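Local coordinates for protein FAD-binding oxidoreductase (Gulosibacter chungangensis, PDB 7PBG) that oxidises 4-ethylphenol and probably related 4-alkylphenols, a dehydrogenation that yields vinylphenols, with a covalently bound FAD cofactor, at residues L81-G86 / V103-G108; S20-T25 / V71-K76; E241-A246 / E351-L356. All coordinates share one frame; numbering follows the deposited sequence.

Contact 1: L81-G86 / V103-G108. With FAD (flavin-adenine dinucleotide), chain C.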
loop_
_atom_site.group_PDB
_atom_site.type_symbol
_atom_site.label_atom_id
_atom_site.label_comp_id
_atom_site.label_asym_id
_atom_site.label_seq_id
_atom_site.Cartn_x
_atom_site.Cartn_y
_atom_site.Cartn_z
ATOM N N LEU A 81 20.442 -16.173 -10.841
ATOM C CA LEU A 81 19.827 -15.316 -11.884
ATOM C C LEU A 81 19.648 -13.920 -11.283
ATOM O O LEU A 81 19.331 -13.793 -10.086
ATOM C CB LEU A 81 18.448 -15.866 -12.279
ATOM C CG LEU A 81 18.383 -17.265 -12.880
ATOM C CD1 LEU A 81 16.945 -17.631 -13.207
ATOM C CD2 LEU A 81 19.268 -17.359 -14.125
ATOM N N HIS A 82 19.760 -12.906 -12.116
ATOM C CA HIS A 82 19.350 -11.517 -11.765
ATOM C C HIS A 82 18.507 -11.058 -12.918
ATOM O O HIS A 82 19.033 -10.989 -14.080
ATOM C CB HIS A 82 20.553 -10.614 -11.479
ATOM C CG HIS A 82 20.181 -9.181 -11.274
ATOM N ND1 HIS A 82 19.076 -8.810 -10.477
ATOM C CD2 HIS A 82 20.761 -8.045 -11.720
ATOM C CE1 HIS A 82 19.019 -7.500 -10.440
ATOM N NE2 HIS A 82 20.038 -6.993 -11.231
ATOM N N ALA A 83 17.231 -10.829 -12.633
ATOM C CA ALA A 83 16.238 -10.386 -13.614
ATOM C C ALA A 83 15.939 -8.900 -13.382
ATOM O O ALA A 83 15.770 -8.446 -12.228
ATOM C CB ALA A 83 15.004 -11.217 -13.467
ATOM N N PHE A 84 15.817 -8.170 -14.461
ATOM C CA PHE A 84 15.485 -6.735 -14.384
ATOM C C PHE A 84 14.745 -6.386 -15.652
ATOM O O PHE A 84 14.735 -7.151 -16.618
ATOM C CB PHE A 84 16.763 -5.899 -14.215
ATOM C CG PHE A 84 17.899 -6.243 -15.142
ATOM C CD1 PHE A 84 17.969 -5.761 -16.452
ATOM C CD2 PHE A 84 18.878 -7.125 -14.725
ATOM C CE1 PHE A 84 19.007 -6.136 -17.289
ATOM C CE2 PHE A 84 19.905 -7.501 -15.574
ATOM C CZ PHE A 84 19.977 -7.003 -16.846
ATOM N N SER A 85 14.116 -5.235 -15.598
ATOM C CA SER A 85 13.261 -4.727 -16.679
ATOM C C SER A 85 14.086 -3.957 -17.700
ATOM O O SER A 85 14.137 -4.401 -18.868
ATOM C CB SER A 85 12.145 -3.941 -16.085
ATOM O OG SER A 85 11.334 -4.786 -15.314
ATOM N N GLY A 86 14.570 -2.774 -17.323
ATOM C CA GLY A 86 15.409 -1.920 -18.164
ATOM C C GLY A 86 16.878 -2.080 -17.825
ATOM O O GLY A 86 17.718 -1.889 -18.739
ATOM N N VAL A 103 23.864 -15.154 -14.022
ATOM C CA VAL A 103 23.287 -15.045 -15.383
ATOM C C VAL A 103 22.248 -13.921 -15.319
ATOM O O VAL A 103 21.337 -14.019 -14.471
ATOM C CB VAL A 103 22.697 -16.381 -15.838
ATOM C CG1 VAL A 103 21.868 -16.233 -17.085
ATOM C CG2 VAL A 103 23.790 -17.434 -16.035
ATOM N N LEU A 104 22.331 -12.943 -16.204
ATOM C CA LEU A 104 21.394 -11.786 -16.189
ATOM C C LEU A 104 20.224 -12.066 -17.127
ATOM O O LEU A 104 20.451 -12.627 -18.268
ATOM C CB LEU A 104 22.163 -10.551 -16.603
ATOM C CG LEU A 104 23.515 -10.360 -15.902
ATOM C CD1 LEU A 104 24.112 -9.035 -16.313
ATOM C CD2 LEU A 104 23.367 -10.411 -14.397
ATOM N N LEU A 105 19.009 -11.724 -16.677
ATOM C CA LEU A 105 17.813 -11.789 -17.543
ATOM C C LEU A 105 17.406 -10.346 -17.821
ATOM O O LEU A 105 16.839 -9.747 -16.955
ATOM C CB LEU A 105 16.660 -12.546 -16.876
ATOM C CG LEU A 105 16.740 -14.064 -16.905
ATOM C CD1 LEU A 105 18.091 -14.592 -16.466
ATOM C CD2 LEU A 105 15.596 -14.685 -16.109
ATOM N N HIS A 106 17.653 -9.842 -19.026
ATOM C CA HIS A 106 17.139 -8.516 -19.427
ATOM C C HIS A 106 15.773 -8.716 -20.096
ATOM O O HIS A 106 15.713 -8.884 -21.313
ATOM C CB HIS A 106 18.172 -7.806 -20.275
ATOM C CG HIS A 106 17.731 -6.462 -20.709
ATOM N ND1 HIS A 106 18.299 -5.826 -21.753
ATOM C CD2 HIS A 106 16.713 -5.702 -20.286
ATOM C CE1 HIS A 106 17.669 -4.675 -21.951
ATOM N NE2 HIS A 106 16.705 -4.570 -21.055
ATOM N N LEU A 107 14.721 -8.650 -19.293
ATOM C CA LEU A 107 13.348 -8.902 -19.740
ATOM C C LEU A 107 12.922 -7.854 -20.754
ATOM O O LEU A 107 12.180 -8.205 -21.654
ATOM C CB LEU A 107 12.392 -8.956 -18.547
ATOM C CG LEU A 107 12.216 -10.363 -17.969
ATOM C CD1 LEU A 107 13.403 -10.780 -17.151
ATOM C CD2 LEU A 107 10.920 -10.478 -17.189
ATOM N N GLY A 108 13.325 -6.598 -20.539
ATOM C CA GLY A 108 12.752 -5.481 -21.284
ATOM C C GLY A 108 13.242 -5.447 -22.728
ATOM O O GLY A 108 12.627 -4.736 -23.519
HETATM P PA FAD C . 15.567 -1.893 -13.420
HETATM O O1A FAD C . 17.048 -1.696 -13.388
HETATM O O2A FAD C . 14.966 -2.660 -14.572
HETATM O O5B FAD C . 15.148 -2.617 -12.093
HETATM C C5B FAD C . 15.664 -2.226 -10.829
HETATM C C4B FAD C . 15.653 -3.441 -9.933
HETATM O O4B FAD C . 14.287 -3.892 -9.698
HETATM C C3B FAD C . 16.365 -4.688 -10.480
HETATM O O3B FAD C . 17.771 -4.623 -10.257
HETATM C C2B FAD C . 15.623 -5.830 -9.767
HETATM O O2B FAD C . 16.144 -5.980 -8.460
HETATM C C1B FAD C . 14.192 -5.305 -9.763
HETATM N N9A FAD C . 13.419 -5.654 -10.927
HETATM C C8A FAD C . 13.185 -4.855 -12.001
HETATM N N7A FAD C . 12.433 -5.434 -12.889
HETATM C C5A FAD C . 12.210 -6.701 -12.405
HETATM C C6A FAD C . 11.439 -7.765 -12.882
HETATM N N6A FAD C . 10.807 -7.741 -14.063
HETATM N N1A FAD C . 11.418 -8.892 -12.134
HETATM C C2A FAD C . 12.069 -8.898 -10.942
HETATM N N3A FAD C . 12.794 -7.940 -10.380
HETATM C C4A FAD C . 12.824 -6.853 -11.178
HETATM N N1 FAD C . 14.965 6.909 -9.183
HETATM C C2 FAD C . 13.741 7.237 -8.810
HETATM O O2 FAD C . 12.943 6.368 -8.373
HETATM N N3 FAD C . 13.271 8.490 -8.963
HETATM C C4 FAD C . 14.045 9.516 -9.423
HETATM O O4 FAD C . 13.536 10.638 -9.612
HETATM C C4X FAD C . 15.349 9.231 -9.781
HETATM N N5 FAD C . 16.094 10.217 -10.205
HETATM C C5X FAD C . 17.382 9.902 -10.566
HETATM C C6 FAD C . 18.194 10.938 -11.048
HETATM C C7 FAD C . 19.483 10.707 -11.488
HETATM C C7M FAD C . 20.313 11.858 -12.016
HETATM C C8 FAD C . 19.977 9.385 -11.455
HETATM C C8M FAD C . 21.369 9.084 -11.921
HETATM C C9 FAD C . 19.200 8.363 -10.950
HETATM C C9A FAD C . 17.881 8.582 -10.508
HETATM N N10 FAD C . 17.050 7.564 -10.051
HETATM C C10 FAD C . 15.745 7.856 -9.682
HETATM C "C1'" FAD C . 17.478 6.141 -10.042
HETATM C "C2'" FAD C . 17.157 5.399 -11.349
HETATM O "O2'" FAD C . 17.480 6.225 -12.519
HETATM C "C3'" FAD C . 15.680 4.992 -11.529
HETATM O "O3'" FAD C . 15.168 4.476 -10.325
HETATM C "C4'" FAD C . 15.403 3.980 -12.650
HETATM O "O4'" FAD C . 14.040 4.093 -13.088
HETATM C "C5'" FAD C . 15.686 2.574 -12.195
HETATM O "O5'" FAD C . 16.125 1.742 -13.278
HETATM P P FAD C . 15.094 0.877 -14.136
HETATM O O1P FAD C . 15.747 0.534 -15.442
HETATM O O2P FAD C . 13.814 1.650 -14.164
HETATM O O3P FAD C . 14.879 -0.450 -13.270
#
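Parallel strands 81-84 and 103-106 of the FAD-binding domain, of the PCMH type, pair side by side, and the loop leaving the first strand grips the cofactor. His-82 N donates to Val-103 O, and His-82 O accepts from Leu-105 N (2.7 Å); Phe-84 N then bonds Leu-105 O and Phe-84 O receives Leu-107 N. On one face, Leu-81 CD2 meets Leu-105 CD1 at 3.8 Å, and Ala-83 CB touches Leu-105 CB. On the other, the Phe-84 ring lies with one face over Leu-105 O and its CE1 against His-106 CB (3.5 Å); the planes of the Phe-84 and His-106 rings are 26° apart and offset so far that the rings hardly overlap, with centroids 5.5 Å from each other. Past the strand, Gly-86 N binds FAD O2A at 2.8 Å, helped by a weak bond from Ser-85 N, so backbone amides hold the phosphate. Ser-85 OG, turned to the adenine by a chi1 of -64°, donates to FAD N7A (2.7 Å). Helix 64-77 covers Leu-81, Leu-105 and Leu-107, Ile-227 of strand 226-237 packs on Ala-83, and strand 57-59 pairs with the far edge of 103-106.

Contact 2: S20-T25 / V71-K76; sequences SEFSET and VRIANK
Ile-73 points from helix 64-77 toward helix 12-26 and is met there by Glu-21, Phe-22 and Thr-25. The segment axes run nearly antiparallel, at 162°, and approach to 10.2 Å. The isoleucine divides its branches: CG2, anti to the backbone N, takes the aromatic ring, while CG1 carries CD1 toward Thr-25. Phe-22 and Ile-73 run alongside each other, pointing opposite ways, and CE1 of Phe-22 comes to 3.4 Å from Ile-73 CG2, a tight fit at an oblique approach to the ring. The ends of Thr-25 and Ile-73 meet, with Thr-25 OG1 3.6 Å from Ile-73 CD1. That hydroxyl is already engaged, donating to Glu-21 O at 2.8 Å, while Thr-25 N reaches the same carbonyl oxygen from the opposite face of its plane.

Glu-21 lays its CB on Ile-73 CD1 (3.9 Å), passes obliquely across the isoleucine and runs on, extended, to the lysine. On the way its OE1 lies 3.9 Å from Ile-73 CG1. Lys-76 is fully extended, CG anti to the backbone N (chi1 176°), and meets the glutamate at about a right angle. Its NZ forms a salt bridge to Glu-21 OE2, 2.6 Å long, on the syn lone pair. Tyr-77 OH bonds the same oxygen, so OE2 is held by two partners. An alanine in place of Glu-21 would probably leave the Lys-76 ammonium and the Tyr-77 hydroxyl without their shared acceptor and take away the carboxylate's cover over Ile-73 CG1.

The contact thus grades from apolar at Phe-22, which also rests on Val-31 and Ile-70, to charged at its solvent-facing margin. Two partners on OE2 are likely to favour the ionised carboxylate, and the glutamate, held by the ion pair, lies beside the buried isoleucine.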
loop_
_atom_site.group_PDB
_atom_site.type_symbol
_atom_site.label_atom_id
_atom_site.label_comp_id
_atom_site.label_asym_id
_atom_site.label_seq_id
_atom_site.Cartn_x
_atom_site.Cartn_y
_atom_site.Cartn_z
ATOM N N SER A 20 23.874 -24.414 -22.923
ATOM C CA SER A 20 23.350 -25.252 -24.026
ATOM C C SER A 20 21.825 -25.469 -23.856
ATOM O O SER A 20 21.089 -25.374 -24.883
ATOM C CB SER A 20 24.136 -26.542 -24.106
ATOM O OG SER A 20 23.464 -27.444 -24.950
ATOM N N GLU A 21 21.324 -25.642 -22.626
ATOM C CA GLU A 21 19.866 -25.829 -22.355
ATOM C C GLU A 21 19.117 -24.497 -22.567
ATOM O O GLU A 21 18.071 -24.505 -23.235
ATOM C CB GLU A 21 19.641 -26.383 -20.948
ATOM C CG GLU A 21 20.104 -27.837 -20.798
ATOM C CD GLU A 21 19.440 -28.611 -19.671
ATOM O OE1 GLU A 21 18.209 -28.445 -19.468
ATOM O OE2 GLU A 21 20.137 -29.429 -19.047
ATOM N N PHE A 22 19.632 -23.374 -22.055
ATOM C CA PHE A 22 19.044 -22.033 -22.329
ATOM C C PHE A 22 18.976 -21.821 -23.841
ATOM O O PHE A 22 17.911 -21.438 -24.383
ATOM C CB PHE A 22 19.892 -20.938 -21.695
ATOM C CG PHE A 22 19.967 -20.944 -20.193
ATOM C CD1 PHE A 22 18.858 -21.174 -19.413
ATOM C CD2 PHE A 22 21.145 -20.610 -19.552
ATOM C CE1 PHE A 22 18.942 -21.104 -18.026
ATOM C CE2 PHE A 22 21.228 -20.541 -18.178
ATOM C CZ PHE A 22 20.120 -20.798 -17.421
ATOM N N SER A 23 20.081 -22.061 -24.550
ATOM C CA SER A 23 20.131 -21.872 -26.031
ATOM C C SER A 23 19.063 -22.745 -26.707
ATOM O O SER A 23 18.333 -22.221 -27.579
ATOM C CB SER A 23 21.508 -22.164 -26.575
ATOM O OG SER A 23 22.463 -21.366 -25.905
ATOM N N GLU A 24 18.993 -24.040 -26.367
ATOM C CA GLU A 24 18.078 -25.001 -27.034
ATOM C C GLU A 24 16.632 -24.527 -26.827
ATOM O O GLU A 24 15.864 -24.570 -27.810
ATOM C CB GLU A 24 18.273 -26.446 -26.556
ATOM N N THR A 25 16.285 -24.032 -25.627
ATOM C CA THR A 25 14.877 -23.747 -25.236
ATOM C C THR A 25 14.444 -22.325 -25.624
ATOM O O THR A 25 13.251 -22.150 -25.920
ATOM C CB THR A 25 14.692 -24.010 -23.736
ATOM O OG1 THR A 25 15.582 -23.192 -22.979
ATOM C CG2 THR A 25 14.914 -25.468 -23.364
ATOM N N VAL A 71 14.155 -20.272 -15.521
ATOM C CA VAL A 71 14.191 -20.455 -14.042
ATOM C C VAL A 71 14.328 -21.952 -13.705
ATOM O O VAL A 71 15.061 -22.291 -12.747
ATOM C CB VAL A 71 12.934 -19.832 -13.426
ATOM C CG1 VAL A 71 12.805 -20.266 -11.971
ATOM C CG2 VAL A 71 12.996 -18.315 -13.519
ATOM N N ARG A 72 13.614 -22.811 -14.429
ATOM C CA ARG A 72 13.648 -24.273 -14.175
ATOM C C ARG A 72 15.069 -24.763 -14.412
ATOM O O ARG A 72 15.585 -25.512 -13.563
ATOM C CB ARG A 72 12.642 -25.011 -15.044
ATOM C CG ARG A 72 11.207 -24.752 -14.616
ATOM C CD ARG A 72 10.245 -25.281 -15.653
ATOM N NE ARG A 72 8.891 -24.859 -15.334
ATOM C CZ ARG A 72 7.973 -24.507 -16.223
ATOM N NH1 ARG A 72 8.252 -24.454 -17.513
ATOM N NH2 ARG A 72 6.780 -24.148 -15.797
ATOM N N ILE A 73 15.648 -24.383 -15.549
ATOM C CA ILE A 73 17.047 -24.761 -15.889
ATOM C C ILE A 73 17.965 -24.236 -14.787
ATOM O O ILE A 73 18.897 -24.955 -14.378
ATOM C CB ILE A 73 17.450 -24.275 -17.292
ATOM C CG1 ILE A 73 16.646 -25.000 -18.366
ATOM C CG2 ILE A 73 18.950 -24.429 -17.511
ATOM C CD1 ILE A 73 16.623 -24.292 -19.698
ATOM N N ALA A 74 17.808 -22.988 -14.362
ATOM C CA ALA A 74 18.676 -22.398 -13.314
ATOM C C ALA A 74 18.625 -23.232 -12.036
ATOM O O ALA A 74 19.670 -23.462 -11.413
ATOM C CB ALA A 74 18.288 -20.955 -13.051
ATOM N N ASN A 75 17.438 -23.701 -11.661
ATOM C CA ASN A 75 17.265 -24.558 -10.461
ATOM C C ASN A 75 18.025 -25.880 -10.663
ATOM O O ASN A 75 18.687 -26.304 -9.739
ATOM C CB ASN A 75 15.781 -24.838 -10.188
ATOM C CG ASN A 75 15.133 -23.751 -9.352
ATOM O OD1 ASN A 75 15.244 -23.737 -8.115
ATOM N ND2 ASN A 75 14.453 -22.835 -10.019
ATOM N N LYS A 76 17.933 -26.475 -11.845
ATOM C CA LYS A 76 18.554 -27.809 -12.086
ATOM C C LYS A 76 20.075 -27.658 -11.902
ATOM O O LYS A 76 20.689 -28.520 -11.266
ATOM C CB LYS A 76 18.179 -28.335 -13.470
ATOM C CG LYS A 76 18.843 -29.646 -13.871
ATOM C CD LYS A 76 18.418 -30.099 -15.245
ATOM C CE LYS A 76 19.441 -30.992 -15.914
ATOM N NZ LYS A 76 19.127 -31.155 -17.351
#

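Contact 3: E241-A246 / E351-L356; sequences EMLSFA and ETNETL
Asn-353 carries an amide back onto strand 241-249 just where strand 349-352 ends. Its CB leads to CG, set between the backbone N and the carbonyl carbon (chi1 58°), a turn that brings the amide over to Leu-243 and Ser-244. CG lies 4.1 Å from Leu-243 CD1. OD1 accepts from Ser-244 N at 2.8 Å, the donor tilted 26° from the carbonyl plane, and also touches Leu-243 CD1 (3.4 Å). ND2 gives a hydrogen to a water that in turn donates to Met-242 O, 2.6 Å away. Asn-353 N bonds Ser-244 O from above that carbonyl's plane, so backbone and side chain of one residue prolong the ladder beyond the antiparallel hydrogen-bonded pair, Ala-246 N to Glu-351 O and Glu-351 N to Ala-246 O, each 2.9 Å. Leu-243 CD1 further rests on the Glu-354 carboxylate, at 3.6 Å from CD. Thr-352 OG1 accepts Thr-355 N, an ST motif at the strand end. Arg-328 pairs with both Glu-241 and Glu-354, which probably offsets the nearness of these like charges. Strand 349-352 is the outer strand here, with 318-326 on the other side of 241-249; helix 328-342 packs on Leu-243 and Phe-245, helix 363-375 on Ala-246 and Asn-353.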
loop_
_atom_site.group_PDB
_atom_site.type_symbol
_atom_site.label_atom_id
_atom_site.label_comp_id
_atom_site.label_asym_id
_atom_site.label_seq_id
_atom_site.Cartn_x
_atom_site.Cartn_y
_atom_site.Cartn_z
ATOM N N GLU A 241 -6.215 21.923 -15.654
ATOM C CA GLU A 241 -5.018 22.775 -15.787
ATOM C C GLU A 241 -3.953 22.333 -14.806
ATOM O O GLU A 241 -4.314 21.701 -13.807
ATOM C CB GLU A 241 -5.417 24.226 -15.504
ATOM C CG GLU A 241 -4.510 25.230 -16.112
ATOM C CD GLU A 241 -5.141 26.590 -16.400
ATOM O OE1 GLU A 241 -6.375 26.742 -16.425
ATOM O OE2 GLU A 241 -4.374 27.469 -16.626
ATOM N N MET A 242 -2.706 22.690 -15.088
ATOM C CA MET A 242 -1.575 22.461 -14.184
ATOM C C MET A 242 -0.656 23.675 -14.286
ATOM O O MET A 242 -0.447 24.193 -15.409
ATOM C CB MET A 242 -0.840 21.184 -14.569
ATOM C CG MET A 242 -1.712 20.000 -14.463
ATOM S SD MET A 242 -0.944 18.406 -14.813
ATOM C CE MET A 242 -1.135 18.395 -16.592
ATOM N N LEU A 243 -0.143 24.127 -13.168
ATOM C CA LEU A 243 0.749 25.308 -13.100
ATOM C C LEU A 243 1.874 25.045 -12.119
ATOM O O LEU A 243 1.566 24.641 -10.939
ATOM C CB LEU A 243 -0.073 26.522 -12.699
ATOM C CG LEU A 243 0.683 27.837 -12.636
ATOM C CD1 LEU A 243 1.054 28.319 -14.021
ATOM C CD2 LEU A 243 -0.170 28.883 -11.944
ATOM N N SER A 244 3.093 25.178 -12.598
ATOM C CA SER A 244 4.307 24.902 -11.809
ATOM C C SER A 244 4.930 26.178 -11.286
ATOM O O SER A 244 4.684 27.290 -11.792
ATOM C CB SER A 244 5.314 24.116 -12.575
ATOM O OG SER A 244 4.813 22.869 -12.910
ATOM N N PHE A 245 5.744 26.020 -10.258
ATOM C CA PHE A 245 6.415 27.149 -9.627
ATOM C C PHE A 245 7.822 26.762 -9.195
ATOM O O PHE A 245 8.149 25.571 -8.958
ATOM C CB PHE A 245 5.575 27.643 -8.473
ATOM C CG PHE A 245 5.249 26.610 -7.438
ATOM C CD1 PHE A 245 6.102 26.350 -6.381
ATOM C CD2 PHE A 245 4.053 25.930 -7.499
ATOM C CE1 PHE A 245 5.730 25.422 -5.422
ATOM C CE2 PHE A 245 3.692 24.997 -6.541
ATOM C CZ PHE A 245 4.538 24.758 -5.493
ATOM N N ALA A 246 8.632 27.802 -9.091
ATOM C CA ALA A 246 10.005 27.744 -8.563
ATOM C C ALA A 246 10.067 28.780 -7.464
ATOM O O ALA A 246 9.536 29.915 -7.647
ATOM C CB ALA A 246 11.028 28.009 -9.634
ATOM N N GLU A 351 8.256 32.293 -8.691
ATOM C CA GLU A 351 7.919 32.357 -10.149
ATOM C C GLU A 351 7.019 31.170 -10.485
ATOM O O GLU A 351 7.127 30.128 -9.854
ATOM C CB GLU A 351 9.165 32.319 -11.024
ATOM C CG GLU A 351 10.215 33.381 -10.766
ATOM C CD GLU A 351 9.778 34.819 -11.015
ATOM O OE1 GLU A 351 8.746 35.038 -11.721
ATOM O OE2 GLU A 351 10.509 35.715 -10.568
ATOM N N THR A 352 6.251 31.296 -11.553
ATOM C CA THR A 352 5.524 30.163 -12.136
ATOM C C THR A 352 6.043 29.995 -13.551
ATOM O O THR A 352 6.760 30.849 -14.019
ATOM C CB THR A 352 4.013 30.412 -12.139
ATOM O OG1 THR A 352 3.748 31.380 -13.146
ATOM C CG2 THR A 352 3.455 30.902 -10.821
ATOM N N ASN A 353 5.645 28.920 -14.207
ATOM C CA ASN A 353 6.055 28.678 -15.608
ATOM C C ASN A 353 5.380 29.688 -16.506
ATOM O O ASN A 353 5.787 29.751 -17.705
ATOM C CB ASN A 353 5.829 27.242 -16.048
ATOM C CG ASN A 353 4.401 26.796 -15.935
ATOM O OD1 ASN A 353 3.896 26.659 -14.824
ATOM N ND2 ASN A 353 3.752 26.582 -17.076
ATOM N N GLU A 354 4.375 30.430 -16.019
ATOM C CA GLU A 354 3.821 31.557 -16.807
ATOM C C GLU A 354 4.684 32.815 -16.653
ATOM O O GLU A 354 4.823 33.513 -17.627
ATOM C CB GLU A 354 2.364 31.856 -16.458
ATOM C CG GLU A 354 1.437 30.747 -16.815
ATOM C CD GLU A 354 0.007 30.891 -16.304
ATOM O OE1 GLU A 354 -0.223 31.605 -15.324
ATOM O OE2 GLU A 354 -0.839 30.187 -16.817
ATOM N N THR A 355 5.174 33.155 -15.462
ATOM C CA THR A 355 6.011 34.363 -15.244
ATOM C C THR A 355 7.465 34.108 -15.657
ATOM O O THR A 355 8.159 35.065 -15.967
ATOM C CB THR A 355 5.906 34.869 -13.809
ATOM O OG1 THR A 355 6.590 33.943 -12.954
ATOM C CG2 THR A 355 4.476 35.069 -13.369
ATOM N N LEU A 356 7.889 32.858 -15.700
ATOM C CA LEU A 356 9.241 32.475 -16.123
ATOM C C LEU A 356 9.058 31.386 -17.169
ATOM O O LEU A 356 9.400 30.218 -16.960
ATOM C CB LEU A 356 10.025 31.957 -14.923
ATOM C CG LEU A 356 11.486 31.650 -15.211
ATOM C CD1 LEU A 356 12.278 32.936 -15.360
ATOM C CD2 LEU A 356 12.045 30.790 -14.105
HETATM O O HOH W 1 0.833 25.816 -17.056
#

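Overall arrangement
Contacts 1 and 2 share one neighbourhood, their centres about 15 Å apart, and helix 64-77 leads directly into strand 81-84. They touch through Leu-81, whose CD1 packs on Ala-74 CB at 3.6 Å and which joins helix 64-77 to the cofactor-binding strands. Contact 1 meets the adenine and phosphate end of FAD itself; contact 2 stands a layer behind, with the Ala-74 side chain about 14 Å from the cofactor. Contact 3 belongs to the separate eight-stranded antiparallel sheet across the chain's centre, its centre about 40 Å from that of contact 1 and about 54 Å from that of contact 2. That sheet also includes strand 393-402, which carries His-395, the covalent FAD attachment.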